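Side-chain contacts in gamma-glutamyltranspeptidase (Ggt) (Helicobacter pylori 26695, PDB 5BPK), which probably cleaves the gamma-glutamyl bond of glutathione and related compounds and passes the glutamyl group to water or an acceptor, as an N-terminal nucleophile hydrolase: residues B[40-45]-B[51-56]; B[77-80]-B[85-88]; B[143-148]-B[153-158]. One frame throughout, in Å; residues are numbered along the deposited sequence.

Interaction 1: residues B[40-45]-B[51-56]; sequences EMDDFS and PNLYGL. With 4UD ((2S)-amino[(5S)-4,5-dihydro-1,2-oxazol-5-yl]acetic acid), chain O; EDO (1,2-ethanediol), chain Q.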
ATOM      1  N   GLU B  40       3.654 -10.745  -5.513  1.00 10.58           N
ATOM      2  CA  GLU B  40       4.087 -10.362  -4.173  1.00 11.35           C
ATOM      3  C   GLU B  40       5.309 -11.145  -3.689  1.00 12.17           C
ATOM      4  O   GLU B  40       5.961 -10.732  -2.726  1.00 11.89           O
ATOM      5  CB  GLU B  40       2.947 -10.505  -3.153  1.00 11.09           C
ATOM      6  CG  GLU B  40       2.790  -9.321  -2.213  1.00 10.01           C
ATOM      7  CD  GLU B  40       2.200  -8.107  -2.923  1.00 10.37           C
ATOM      8  OE1 GLU B  40       1.067  -8.211  -3.476  1.00 12.03           O
ATOM      9  OE2 GLU B  40       2.868  -7.059  -2.933  1.00 14.00           O
ATOM     10  N   MET B  41       5.640 -12.263  -4.331  1.00 12.48           N
ATOM     11  CA  MET B  41       6.846 -13.002  -3.914  1.00 13.83           C
ATOM     12  C   MET B  41       8.125 -12.186  -4.063  1.00 12.70           C
ATOM     13  O   MET B  41       9.084 -12.437  -3.348  1.00 14.17           O
ATOM     14  CB  MET B  41       6.976 -14.346  -4.640  1.00 13.34           C
ATOM     15  CG  MET B  41       5.823 -15.313  -4.350  1.00 15.03           C
ATOM     16  SD  MET B  41       5.720 -15.894  -2.630  1.00 14.28           S
ATOM     17  CE  MET B  41       7.080 -17.074  -2.587  1.00 15.21           C
ATOM     18  N   ASP B  42       8.141 -11.204  -4.967  1.00 14.33           N
ATOM     19  CA  ASP B  42       9.304 -10.302  -5.113  1.00 15.44           C
ATOM     20  C   ASP B  42       9.525  -9.360  -3.910  1.00 14.65           C
ATOM     21  O   ASP B  42      10.538  -8.665  -3.838  1.00 15.63           O
ATOM     22  CB  ASP B  42       9.200  -9.465  -6.398  1.00 14.78           C
ATOM     23  CG  ASP B  42      10.502  -8.741  -6.729  1.00 16.42           C
ATOM     24  OD1 ASP B  42      11.496  -9.435  -7.050  1.00 17.43           O
ATOM     25  OD2 ASP B  42      10.535  -7.486  -6.649  1.00 15.85           O
ATOM     26  N   ASP B  43       8.563  -9.282  -3.000  1.00 13.22           N
ATOM     27  CA  ASP B  43       8.767  -8.518  -1.774  1.00 11.28           C
ATOM     28  C   ASP B  43       9.570  -9.285  -0.725  1.00 11.96           C
ATOM     29  O   ASP B  43       9.984  -8.691   0.264  1.00 14.52           O
ATOM     30  CB  ASP B  43       7.443  -8.039  -1.192  1.00 12.31           C
ATOM     31  CG  ASP B  43       6.918  -6.780  -1.869  1.00 10.32           C
ATOM     32  OD1 ASP B  43       7.595  -6.206  -2.749  1.00 14.27           O
ATOM     33  OD2 ASP B  43       5.803  -6.368  -1.505  1.00 12.97           O
ATOM     34  N   PHE B  44       9.778 -10.584  -0.926  1.00 12.16           N
ATOM     35  CA  PHE B  44      10.795 -11.328  -0.156  1.00 12.51           C
ATOM     36  C   PHE B  44      12.187 -10.945  -0.634  1.00 12.87           C
ATOM     37  O   PHE B  44      12.372 -10.494  -1.769  1.00 13.49           O
ATOM     38  CB  PHE B  44      10.660 -12.843  -0.330  1.00 13.63           C
ATOM     39  CG  PHE B  44       9.526 -13.465   0.446  1.00 12.60           C
ATOM     40  CD1 PHE B  44       9.578 -13.538   1.832  1.00 12.20           C
ATOM     41  CD2 PHE B  44       8.420 -14.004  -0.210  1.00 13.09           C
ATOM     42  CE1 PHE B  44       8.554 -14.125   2.557  1.00 13.38           C
ATOM     43  CE2 PHE B  44       7.397 -14.603   0.507  1.00 13.07           C
ATOM     44  CZ  PHE B  44       7.458 -14.656   1.896  1.00 12.02           C
ATOM     45  N   SER B  45      13.174 -11.166   0.226  1.00 13.13           N
ATOM     46  CA  SER B  45      14.554 -11.235  -0.226  1.00 14.58           C
ATOM     47  C   SER B  45      14.736 -12.617  -0.839  1.00 14.96           C
ATOM     48  O   SER B  45      14.679 -13.630  -0.133  1.00 17.46           O
ATOM     49  CB  SER B  45      15.535 -11.006   0.923  1.00 14.01           C
ATOM     50  OG  SER B  45      16.867 -11.123   0.458  1.00 17.09           O
ATOM     51  N   PRO B  51      18.723  -6.544  -4.737  1.00 19.16           N
ATOM     52  CA  PRO B  51      17.702  -5.493  -4.727  1.00 17.86           C
ATOM     53  C   PRO B  51      16.464  -5.920  -5.499  1.00 17.62           C
ATOM     54  O   PRO B  51      16.583  -6.475  -6.590  1.00 18.63           O
ATOM     55  CB  PRO B  51      18.395  -4.325  -5.441  1.00 19.35           C
ATOM     56  CG  PRO B  51      19.364  -4.980  -6.366  1.00 21.97           C
ATOM     57  CD  PRO B  51      19.830  -6.223  -5.666  1.00 19.68           C
ATOM     58  N   ASN B  52      15.284  -5.634  -4.951  1.00 16.34           N
ATOM     59  CA  ASN B  52      14.022  -5.981  -5.614  1.00 16.41           C
ATOM     60  C   ASN B  52      13.519  -4.834  -6.494  1.00 16.56           C
ATOM     61  O   ASN B  52      14.271  -3.903  -6.787  1.00 17.20           O
ATOM     62  CB  ASN B  52      12.978  -6.471  -4.588  1.00 15.54           C
ATOM     63  CG  ASN B  52      12.275  -5.341  -3.815  1.00 16.35           C
ATOM     64  OD1 ASN B  52      12.687  -4.178  -3.830  1.00 14.99           O
ATOM     65  ND2 ASN B  52      11.199  -5.709  -3.123  1.00 13.54           N
ATOM     66  N   LEU B  53      12.259  -4.916  -6.920  1.00 15.61           N
ATOM     67  CA  LEU B  53      11.659  -3.915  -7.817  1.00 17.21           C
ATOM     68  C   LEU B  53      11.787  -2.477  -7.295  1.00 16.62           C
ATOM     69  O   LEU B  53      11.794  -1.536  -8.088  1.00 18.03           O
ATOM     70  CB  LEU B  53      10.182  -4.244  -8.073  1.00 17.46           C
ATOM     71  CG  LEU B  53       9.857  -5.315  -9.122  1.00 20.16           C
ATOM     72  CD1 LEU B  53       8.357  -5.637  -9.101  1.00 24.44           C
ATOM     73  CD2 LEU B  53      10.285  -4.885 -10.521  1.00 24.27           C
ATOM     74  N   TYR B  54      11.873  -2.310  -5.975  1.00 15.36           N
ATOM     75  CA  TYR B  54      11.973  -0.971  -5.370  1.00 16.77           C
ATOM     76  C   TYR B  54      13.374  -0.654  -4.835  1.00 15.87           C
ATOM     77  O   TYR B  54      13.569   0.349  -4.144  1.00 17.02           O
ATOM     78  CB  TYR B  54      10.899  -0.796  -4.281  1.00 15.00           C
ATOM     79  CG  TYR B  54       9.546  -1.246  -4.769  1.00 16.01           C
ATOM     80  CD1 TYR B  54       8.841  -0.477  -5.680  1.00 14.53           C
ATOM     81  CD2 TYR B  54       9.001  -2.467  -4.376  1.00 14.91           C
ATOM     82  CE1 TYR B  54       7.614  -0.882  -6.163  1.00 15.68           C
ATOM     83  CE2 TYR B  54       7.768  -2.882  -4.859  1.00 14.45           C
ATOM     84  CZ  TYR B  54       7.080  -2.081  -5.755  1.00 17.47           C
ATOM     85  OH  TYR B  54       5.859  -2.485  -6.260  1.00 21.30           O
ATOM     86  N   GLY B  55      14.348  -1.495  -5.176  1.00 16.33           N
ATOM     87  CA  GLY B  55      15.720  -1.320  -4.694  1.00 16.08           C
ATOM     88  C   GLY B  55      15.905  -1.643  -3.220  1.00 18.58           C
ATOM     89  O   GLY B  55      16.884  -1.226  -2.597  1.00 20.78           O
ATOM     90  N   LEU B  56      14.952  -2.368  -2.645  1.00 16.87           N
ATOM     91  CA  LEU B  56      15.040  -2.786  -1.255  1.00 16.72           C
ATOM     92  C   LEU B  56      15.820  -4.101  -1.173  1.00 15.91           C
ATOM     93  O   LEU B  56      15.744  -4.951  -2.073  1.00 16.44           O
ATOM     94  CB  LEU B  56      13.640  -2.923  -0.653  1.00 14.76           C
ATOM     95  CG  LEU B  56      12.831  -1.625  -0.587  1.00 13.71           C
ATOM     96  CD1 LEU B  56      11.362  -1.940  -0.326  1.00 15.43           C
ATOM     97  CD2 LEU B  56      13.388  -0.659   0.461  1.00 13.35           C
TER
HETATM   98  C3  4UD O 701       2.371  -0.838  -3.905  1.00 22.64           C
HETATM   99  C4  4UD O 701       3.265  -2.408  -2.615  1.00 18.07           C
HETATM  100  C5  4UD O 701       3.007  -2.171  -4.092  1.00 23.69           C
HETATM  101  C6  4UD O 701       4.467  -3.307  -2.288  1.00 13.57           C
HETATM  102  C8  4UD O 701       4.477  -3.480  -0.786  1.00 13.00           C
HETATM  103  O9  4UD O 701       3.768  -4.296  -0.248  1.00 13.76           O
HETATM  104  O10 4UD O 701       5.280  -2.712  -0.014  1.00 12.30           O
HETATM  105  N7  4UD O 701       4.307  -4.631  -2.904  1.00 13.67           N
HETATM  106  O2  4UD O 701       3.528  -1.122  -2.060  1.00 24.83           O
HETATM  107  N1  4UD O 701       2.711  -0.335  -2.764  1.00 27.05           N
HETATM  108  C1  EDO Q 703      13.179  -6.227  -0.107  1.00 30.57           C
HETATM  109  O1  EDO Q 703      12.410  -6.274   1.107  1.00 20.02           O
HETATM  110  C2  EDO Q 703      13.397  -7.612  -0.702  1.00 30.92           C
HETATM  111  O2  EDO Q 703      14.742  -7.751  -1.201  1.00 31.29           O
HETATM  112  O   HOH W   1       9.166  -4.330  -1.400  1.00 14.05           O
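N52 touches D42 with its CB and its ND2. CB lies 3.4 Å from D42 OD2, while that same carboxylate oxygen takes the backbone N of L53 on its syn lone pair at 3.1 Å; the other oxygen, OD1, is hydrogen-bonded to S127 of the other chain. The first torsion (chi1 80°) sets CG between the backbone N and the carbonyl carbon, which swings the amide round so that its two ends face different partners. ND2 gives one N-H to D42 O at 3.1 Å, with the acceptor close to the amide plane, and also donates to a water that in turn donates to D43 OD1. OD1 faces back into its own segment, where the backbone N atoms of Y54 and L56 reach it from opposite faces of the amide plane. The bond from Y54 N makes an Asx turn, which overlaps a type I beta turn from N52 to G55. These bonds hold the amide at both ends and pin the turn against the 3-10 segment 40-43, beside the ligand pocket, where a substrate's gamma-glutamyl group probably binds. There D43 OD2 accepts from the amino N7 of the bound dihydroisoxazole amino acid at 2.7 Å, E40 OE2 makes a weak bond to N7, and both carboxylates form salt bridges to R103 of the other chain. D43 OD1 sits at the edge of the Y54 ring, and Y54 OH is bonded to N21.

Interaction 2: residues B[77-80]-B[85-88]; sequences TIVL and VFLV. With EDO (1,2-ethanediol), chain P.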
ATOM      1  N   THR B  77      -2.606   4.363   7.596  1.00  9.04           N
ATOM      2  CA  THR B  77      -2.412   5.077   8.853  1.00  9.40           C
ATOM      3  C   THR B  77      -3.635   5.894   9.232  1.00 10.57           C
ATOM      4  O   THR B  77      -4.314   6.482   8.379  1.00 11.68           O
ATOM      5  CB  THR B  77      -1.163   5.988   8.755  1.00 10.65           C
ATOM      6  OG1 THR B  77      -0.016   5.177   8.446  1.00 10.64           O
ATOM      7  CG2 THR B  77      -0.894   6.764  10.056  1.00 10.34           C
ATOM      8  N   ILE B  78      -3.873   5.951  10.535  1.00 10.50           N
ATOM      9  CA  ILE B  78      -4.864   6.835  11.125  1.00 11.10           C
ATOM     10  C   ILE B  78      -4.154   7.650  12.207  1.00 11.30           C
ATOM     11  O   ILE B  78      -3.429   7.091  13.038  1.00 10.57           O
ATOM     12  CB  ILE B  78      -6.051   6.051  11.721  1.00 10.55           C
ATOM     13  CG1 ILE B  78      -6.799   5.306  10.612  1.00 12.24           C
ATOM     14  CG2 ILE B  78      -6.982   6.989  12.478  1.00 12.49           C
ATOM     15  CD1 ILE B  78      -7.849   4.328  11.116  1.00 14.38           C
ATOM     16  N   VAL B  79      -4.344   8.964  12.179  1.00 11.98           N
ATOM     17  CA  VAL B  79      -3.819   9.842  13.214  1.00 10.72           C
ATOM     18  C   VAL B  79      -4.996  10.296  14.063  1.00 12.04           C
ATOM     19  O   VAL B  79      -6.037  10.686  13.525  1.00 11.82           O
ATOM     20  CB  VAL B  79      -3.076  11.060  12.626  1.00 10.80           C
ATOM     21  CG1 VAL B  79      -2.494  11.938  13.732  1.00 12.10           C
ATOM     22  CG2 VAL B  79      -1.958  10.597  11.693  1.00 10.84           C
ATOM     23  N   LEU B  80      -4.824  10.226  15.380  1.00 12.85           N
ATOM     24  CA  LEU B  80      -5.862  10.623  16.332  1.00 13.28           C
ATOM     25  C   LEU B  80      -5.447  11.860  17.093  1.00 14.72           C
ATOM     26  O   LEU B  80      -4.269  12.067  17.371  1.00 15.02           O
ATOM     27  CB  LEU B  80      -6.145   9.499  17.339  1.00 13.83           C
ATOM     28  CG  LEU B  80      -6.446   8.125  16.740  1.00 13.93           C
ATOM     29  CD1 LEU B  80      -6.500   7.059  17.846  1.00 18.52           C
ATOM     30  CD2 LEU B  80      -7.740   8.145  15.935  1.00 13.83           C
ATOM     31  N   VAL B  85     -10.636  10.591  15.487  1.00 13.82           N
ATOM     32  CA  VAL B  85     -10.045  10.589  14.149  1.00 13.72           C
ATOM     33  C   VAL B  85      -9.696  12.012  13.738  1.00 13.14           C
ATOM     34  O   VAL B  85     -10.543  12.923  13.814  1.00 16.04           O
ATOM     35  CB  VAL B  85     -11.000   9.947  13.116  1.00 14.26           C
ATOM     36  CG1 VAL B  85     -10.442  10.054  11.691  1.00 14.82           C
ATOM     37  CG2 VAL B  85     -11.260   8.484  13.481  1.00 17.55           C
ATOM     38  N   PHE B  86      -8.441  12.191  13.334  1.00 12.58           N
ATOM     39  CA  PHE B  86      -7.927  13.461  12.821  1.00 11.45           C
ATOM     40  C   PHE B  86      -7.505  13.324  11.351  1.00 11.30           C
ATOM     41  O   PHE B  86      -7.896  14.141  10.515  1.00 11.82           O
ATOM     42  CB  PHE B  86      -6.766  13.949  13.706  1.00 13.80           C
ATOM     43  CG  PHE B  86      -6.116  15.225  13.230  1.00 14.58           C
ATOM     44  CD1 PHE B  86      -6.834  16.409  13.176  1.00 17.55           C
ATOM     45  CD2 PHE B  86      -4.770  15.250  12.874  1.00 13.61           C
ATOM     46  CE1 PHE B  86      -6.231  17.594  12.758  1.00 18.12           C
ATOM     47  CE2 PHE B  86      -4.159  16.422  12.447  1.00 15.16           C
ATOM     48  CZ  PHE B  86      -4.894  17.601  12.389  1.00 16.17           C
ATOM     49  N   LEU B  87      -6.694  12.308  11.045  1.00 12.20           N
ATOM     50  CA  LEU B  87      -6.302  12.008   9.664  1.00 11.75           C
ATOM     51  C   LEU B  87      -6.460  10.533   9.327  1.00 10.13           C
ATOM     52  O   LEU B  87      -6.218   9.670  10.167  1.00 10.76           O
ATOM     53  CB  LEU B  87      -4.840  12.397   9.411  1.00 11.22           C
ATOM     54  CG  LEU B  87      -4.452  13.870   9.582  1.00 11.19           C
ATOM     55  CD1 LEU B  87      -2.923  14.045   9.590  1.00 14.26           C
ATOM     56  CD2 LEU B  87      -5.095  14.731   8.481  1.00 16.54           C
ATOM     57  N   VAL B  88      -6.868  10.259   8.088  1.00  8.75           N
ATOM     58  CA  VAL B  88      -6.855   8.921   7.508  1.00  9.86           C
ATOM     59  C   VAL B  88      -6.013   9.035   6.242  1.00 10.41           C
ATOM     60  O   VAL B  88      -6.329   9.815   5.342  1.00 11.16           O
ATOM     61  CB  VAL B  88      -8.278   8.415   7.191  1.00 10.50           C
ATOM     62  CG1 VAL B  88      -8.258   6.905   6.858  1.00 12.10           C
ATOM     63  CG2 VAL B  88      -9.219   8.713   8.358  1.00 11.24           C
TER
HETATM   64  C1  EDO P 702     -13.184   8.801  16.360  1.00 32.17           C
HETATM   65  O1  EDO P 702     -13.594  10.133  15.978  1.00 28.56           O
HETATM   66  C2  EDO P 702     -14.163   8.167  17.341  1.00 32.67           C
HETATM   67  O2  EDO P 702     -13.489   7.565  18.464  1.00 35.14           O
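V79 and L87 pack side by side and point the same way, V79 CB lying 3.9 Å from L87 CB. Beneath them the backbone is tied in both directions: V79 N donates to L87 O at 2.8 Å, and V79 O accepts from F86 N at 2.8 Å and from L87 N at 3.0 Å. F86 and L87 thus both face V79, a classic beta bulge in the hairpin of strands 77-81 and 84-89. The F86 bond lies in the carbonyl plane, whereas the L87 donor is tilted 25° from it. With its CG anti to the backbone N (chi1 177°), F86 carries its ring alongside V79, whose CG1 meets the ring at its edge, 4.1 Å from CD2. On the other face of the sheet I78 CG1 and V88 CG1 make a looser apolar contact; past the bulge, L80 CD2 reaches back to V85 CA at 3.8 Å.

Farther out, I105 of helix 96-109 packs on V79 and V108 of the same helix on F86, while A13 of strand 13-19 packs against I78 and V88. Strand 84-89 pairs next with 166-171, and segment 77-80 joins an antiparallel ladder with a strand of the other chain. Y274 of the other chain packs on V79, and its ring meets that of F86. Between the two segments of this piece of the Ntn-hydrolase sheet the side-chain contacts are therefore apolar, and the polar bonds run through the backbone, where one carbonyl oxygen, V79 O, accepts from two successive N-H groups.

Interaction 3: residues B[143-148]-B[153-158]; sequences DVKDNL and YQIVTK. With EDO (1,2-ethanediol), chain X.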
ATOM      1  N   ASP B 143      18.118  27.464  -4.487  1.00 13.19           N
ATOM      2  CA  ASP B 143      18.743  27.819  -3.199  1.00 14.18           C
ATOM      3  C   ASP B 143      18.760  26.612  -2.250  1.00 13.28           C
ATOM      4  O   ASP B 143      19.751  26.357  -1.553  1.00 14.36           O
ATOM      5  CB  ASP B 143      18.032  28.995  -2.518  1.00 14.44           C
ATOM      6  CG  ASP B 143      17.940  30.237  -3.402  1.00 14.11           C
ATOM      7  OD1 ASP B 143      17.474  30.131  -4.551  1.00 12.70           O
ATOM      8  OD2 ASP B 143      18.337  31.323  -2.942  1.00 16.83           O
ATOM      9  N   VAL B 144      17.652  25.869  -2.229  1.00 11.30           N
ATOM     10  CA  VAL B 144      17.525  24.688  -1.370  1.00 10.78           C
ATOM     11  C   VAL B 144      18.398  23.540  -1.903  1.00 12.64           C
ATOM     12  O   VAL B 144      19.123  22.908  -1.139  1.00 14.07           O
ATOM     13  CB  VAL B 144      16.038  24.254  -1.252  1.00 11.96           C
ATOM     14  CG1 VAL B 144      15.900  22.959  -0.444  1.00 12.39           C
ATOM     15  CG2 VAL B 144      15.214  25.376  -0.595  1.00 11.90           C
ATOM     16  N   LYS B 145      18.324  23.275  -3.203  1.00 12.83           N
ATOM     17  CA  LYS B 145      19.168  22.255  -3.840  1.00 14.22           C
ATOM     18  C   LYS B 145      20.642  22.482  -3.520  1.00 15.81           C
ATOM     19  O   LYS B 145      21.363  21.549  -3.167  1.00 17.19           O
ATOM     20  CB  LYS B 145      19.006  22.269  -5.366  1.00 17.31           C
ATOM     21  CG  LYS B 145      17.699  21.716  -5.866  1.00 22.62           C
ATOM     22  CD  LYS B 145      17.830  20.937  -7.183  1.00 32.42           C
ATOM     23  CE  LYS B 145      17.582  21.792  -8.402  1.00 35.11           C
ATOM     24  NZ  LYS B 145      16.770  21.053  -9.429  1.00 29.66           N
ATOM     25  N   ASP B 146      21.087  23.730  -3.653  1.00 15.10           N
ATOM     26  CA  ASP B 146      22.503  24.068  -3.462  1.00 16.79           C
ATOM     27  C   ASP B 146      22.958  23.824  -2.029  1.00 16.61           C
ATOM     28  O   ASP B 146      24.062  23.304  -1.793  1.00 17.21           O
ATOM     29  CB  ASP B 146      22.756  25.530  -3.848  1.00 19.27           C
ATOM     30  CG  ASP B 146      22.749  25.761  -5.356  1.00 25.74           C
ATOM     31  OD1 ASP B 146      22.779  24.787  -6.141  1.00 33.14           O
ATOM     32  OD2 ASP B 146      22.720  26.942  -5.760  1.00 35.00           O
ATOM     33  N   ASN B 147      22.137  24.244  -1.072  1.00 16.60           N
ATOM     34  CA  ASN B 147      22.430  24.009   0.333  1.00 15.67           C
ATOM     35  C   ASN B 147      22.430  22.530   0.702  1.00 15.69           C
ATOM     36  O   ASN B 147      23.268  22.096   1.481  1.00 16.68           O
ATOM     37  CB  ASN B 147      21.486  24.788   1.246  1.00 17.16           C
ATOM     38  CG  ASN B 147      21.824  26.268   1.314  1.00 20.14           C
ATOM     39  OD1 ASN B 147      22.955  26.674   1.015  1.00 23.43           O
ATOM     40  ND2 ASN B 147      20.859  27.077   1.743  1.00 17.20           N
ATOM     41  N   LEU B 148      21.500  21.755   0.153  1.00 13.95           N
ATOM     42  CA  LEU B 148      21.509  20.317   0.415  1.00 13.30           C
ATOM     43  C   LEU B 148      22.696  19.611  -0.274  1.00 13.74           C
ATOM     44  O   LEU B 148      23.303  18.701   0.319  1.00 15.60           O
ATOM     45  CB  LEU B 148      20.174  19.690   0.007  1.00 14.21           C
ATOM     46  CG  LEU B 148      18.998  20.044   0.923  1.00 13.42           C
ATOM     47  CD1 LEU B 148      17.675  19.635   0.271  1.00 15.16           C
ATOM     48  CD2 LEU B 148      19.166  19.384   2.314  1.00 11.93           C
ATOM     49  N   TYR B 153      24.363  15.659  -0.194  1.00 15.80           N
ATOM     50  CA  TYR B 153      23.325  14.884  -0.882  1.00 15.18           C
ATOM     51  C   TYR B 153      23.600  14.837  -2.389  1.00 15.62           C
ATOM     52  O   TYR B 153      24.024  15.835  -2.984  1.00 17.38           O
ATOM     53  CB  TYR B 153      21.927  15.475  -0.626  1.00 15.61           C
ATOM     54  CG  TYR B 153      21.449  15.292   0.793  1.00 11.91           C
ATOM     55  CD1 TYR B 153      21.099  14.026   1.263  1.00 12.64           C
ATOM     56  CD2 TYR B 153      21.346  16.368   1.670  1.00 13.52           C
ATOM     57  CE1 TYR B 153      20.676  13.835   2.569  1.00 15.64           C
ATOM     58  CE2 TYR B 153      20.914  16.187   2.999  1.00 14.72           C
ATOM     59  CZ  TYR B 153      20.574  14.912   3.431  1.00 14.50           C
ATOM     60  OH  TYR B 153      20.143  14.694   4.720  1.00 13.82           O
ATOM     61  N   GLN B 154      23.339  13.680  -2.994  1.00 16.14           N
ATOM     62  CA  GLN B 154      23.289  13.543  -4.441  1.00 18.00           C
ATOM     63  C   GLN B 154      21.818  13.631  -4.807  1.00 15.59           C
ATOM     64  O   GLN B 154      21.067  12.686  -4.580  1.00 15.98           O
ATOM     65  CB  GLN B 154      23.865  12.195  -4.893  1.00 21.13           C
ATOM     66  CG  GLN B 154      25.293  11.931  -4.420  1.00 28.68           C
ATOM     67  CD  GLN B 154      26.311  12.828  -5.095  1.00 35.81           C
ATOM     68  OE1 GLN B 154      27.041  13.574  -4.432  1.00 43.67           O
ATOM     69  NE2 GLN B 154      26.363  12.765  -6.422  1.00 38.89           N
ATOM     70  N   ILE B 155      21.415  14.773  -5.352  1.00 15.33           N
ATOM     71  CA  ILE B 155      20.004  15.058  -5.612  1.00 14.13           C
ATOM     72  C   ILE B 155      19.662  14.592  -7.014  1.00 13.56           C
ATOM     73  O   ILE B 155      20.379  14.909  -7.974  1.00 18.21           O
ATOM     74  CB  ILE B 155      19.699  16.551  -5.443  1.00 14.84           C
ATOM     75  CG1 ILE B 155      20.094  16.990  -4.031  1.00 16.74           C
ATOM     76  CG2 ILE B 155      18.203  16.831  -5.749  1.00 16.22           C
ATOM     77  CD1 ILE B 155      19.860  18.435  -3.742  1.00 17.65           C
ATOM     78  N   VAL B 156      18.576  13.832  -7.125  1.00 13.21           N
ATOM     79  CA  VAL B 156      18.129  13.281  -8.397  1.00 13.94           C
ATOM     80  C   VAL B 156      16.631  13.545  -8.564  1.00 13.78           C
ATOM     81  O   VAL B 156      15.835  13.291  -7.653  1.00 12.95           O
ATOM     82  CB  VAL B 156      18.418  11.767  -8.516  1.00 15.03           C
ATOM     83  CG1 VAL B 156      19.914  11.512  -8.383  1.00 19.79           C
ATOM     84  CG2 VAL B 156      17.671  10.958  -7.480  1.00 17.69           C
ATOM     85  N   THR B 157      16.262  14.072  -9.726  1.00 15.40           N
ATOM     86  CA  THR B 157      14.864  14.323 -10.034  1.00 13.35           C
ATOM     87  C   THR B 157      14.328  13.104 -10.776  1.00 14.19           C
ATOM     88  O   THR B 157      14.865  12.717 -11.822  1.00 14.72           O
ATOM     89  CB  THR B 157      14.690  15.602 -10.882  1.00 12.93           C
ATOM     90  OG1 THR B 157      15.298  16.721 -10.212  1.00 15.37           O
ATOM     91  CG2 THR B 157      13.208  15.870 -11.153  1.00 16.93           C
ATOM     92  N   LYS B 158      13.276  12.508 -10.218  1.00 13.00           N
ATOM     93  CA  LYS B 158      12.664  11.296 -10.729  1.00 12.81           C
ATOM     94  C   LYS B 158      11.148  11.472 -10.817  1.00 12.25           C
ATOM     95  O   LYS B 158      10.616  12.489 -10.377  1.00 13.56           O
ATOM     96  CB  LYS B 158      13.042  10.104  -9.842  1.00 14.68           C
ATOM     97  CG  LYS B 158      14.471   9.629 -10.061  1.00 16.53           C
ATOM     98  CD  LYS B 158      14.816   8.415  -9.205  1.00 18.46           C
ATOM     99  CE  LYS B 158      16.126   7.778  -9.642  1.00 17.96           C
ATOM    100  NZ  LYS B 158      16.513   6.642  -8.754  1.00 18.71           N
TER
HETATM  101  C1  EDO X 710      21.393  28.956  -1.044  1.00 31.03           C
HETATM  102  O1  EDO X 710      21.959  27.928  -1.855  1.00 37.29           O
HETATM  103  C2  EDO X 710      22.505  29.773  -0.398  1.00 35.43           C
HETATM  104  O2  EDO X 710      22.244  29.920   1.003  1.00 38.93           O
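L148 and Y153 cross at a slant where helix 142-151 turns back toward strand 155-157, the last step of a beta-alpha-beta unit whose first strand, 133-135, runs parallel to the second. The isobutyl group of L148 approaches the CD2-CE2 rim of the Y153 ring obliquely: L148 CD2 comes within 3.7 Å of Y153 CE2, and L148 CB approaches Y153 CD2 at 3.9 Å. The carbonyl oxygen of L148 lies near the ring plane at its edge, 3.3 Å from Y153 CD2. The same oxygen accepts from Y153 N in a rather long bond of 3.3 Å, so one backbone atom touches both the main chain and the ring of the residue that leaves the turn. In Y153, CG stands anti to the carbonyl carbon (chi1 -70°), which brings the CD2-CE2 side of the ring next to L148, while its OH reaches beyond this chain to H313 of the other chain.

I155 comes in end-on from the strand. Its chain is extended beyond CB (chi2 179°), and the terminal methyl CD1 is thrust against the helix between K145 and L148, 4.0 Å from L148 CB. M140 packs on K145, L148 and I155 alike, and L133 and I135 of the neighbouring strand add further apolar cover to L148 and I155. The contact thus seats the helix on its small parallel sheet by a leucine and an isoleucine. At the K145 end, I155 CD1 stops 3.5 Å from K145 O, an oxygen that accepts from T149 OG1.

From the N terminus, the chain passes strands 2-8 and 13-19 before interaction 1 closes a short loop, with five residues between its segments, at the ligand pocket. Interaction 2 follows as the hairpin of strands 77-81 and 84-89 in the four-stranded sheet, its centre about 29 Å from that of interaction 1 and on the opposite side of the chain's centre. After helices 96-109 and 115-120, interaction 3 joins helix 142-151 to strand 155-157 in the peripheral beta-alpha-beta unit. The three closures are in series, neither nesting nor crossing, and none touches another; interactions 1 and 3 are nearest, about 8 Å between closest atoms. Each also borders the other chain.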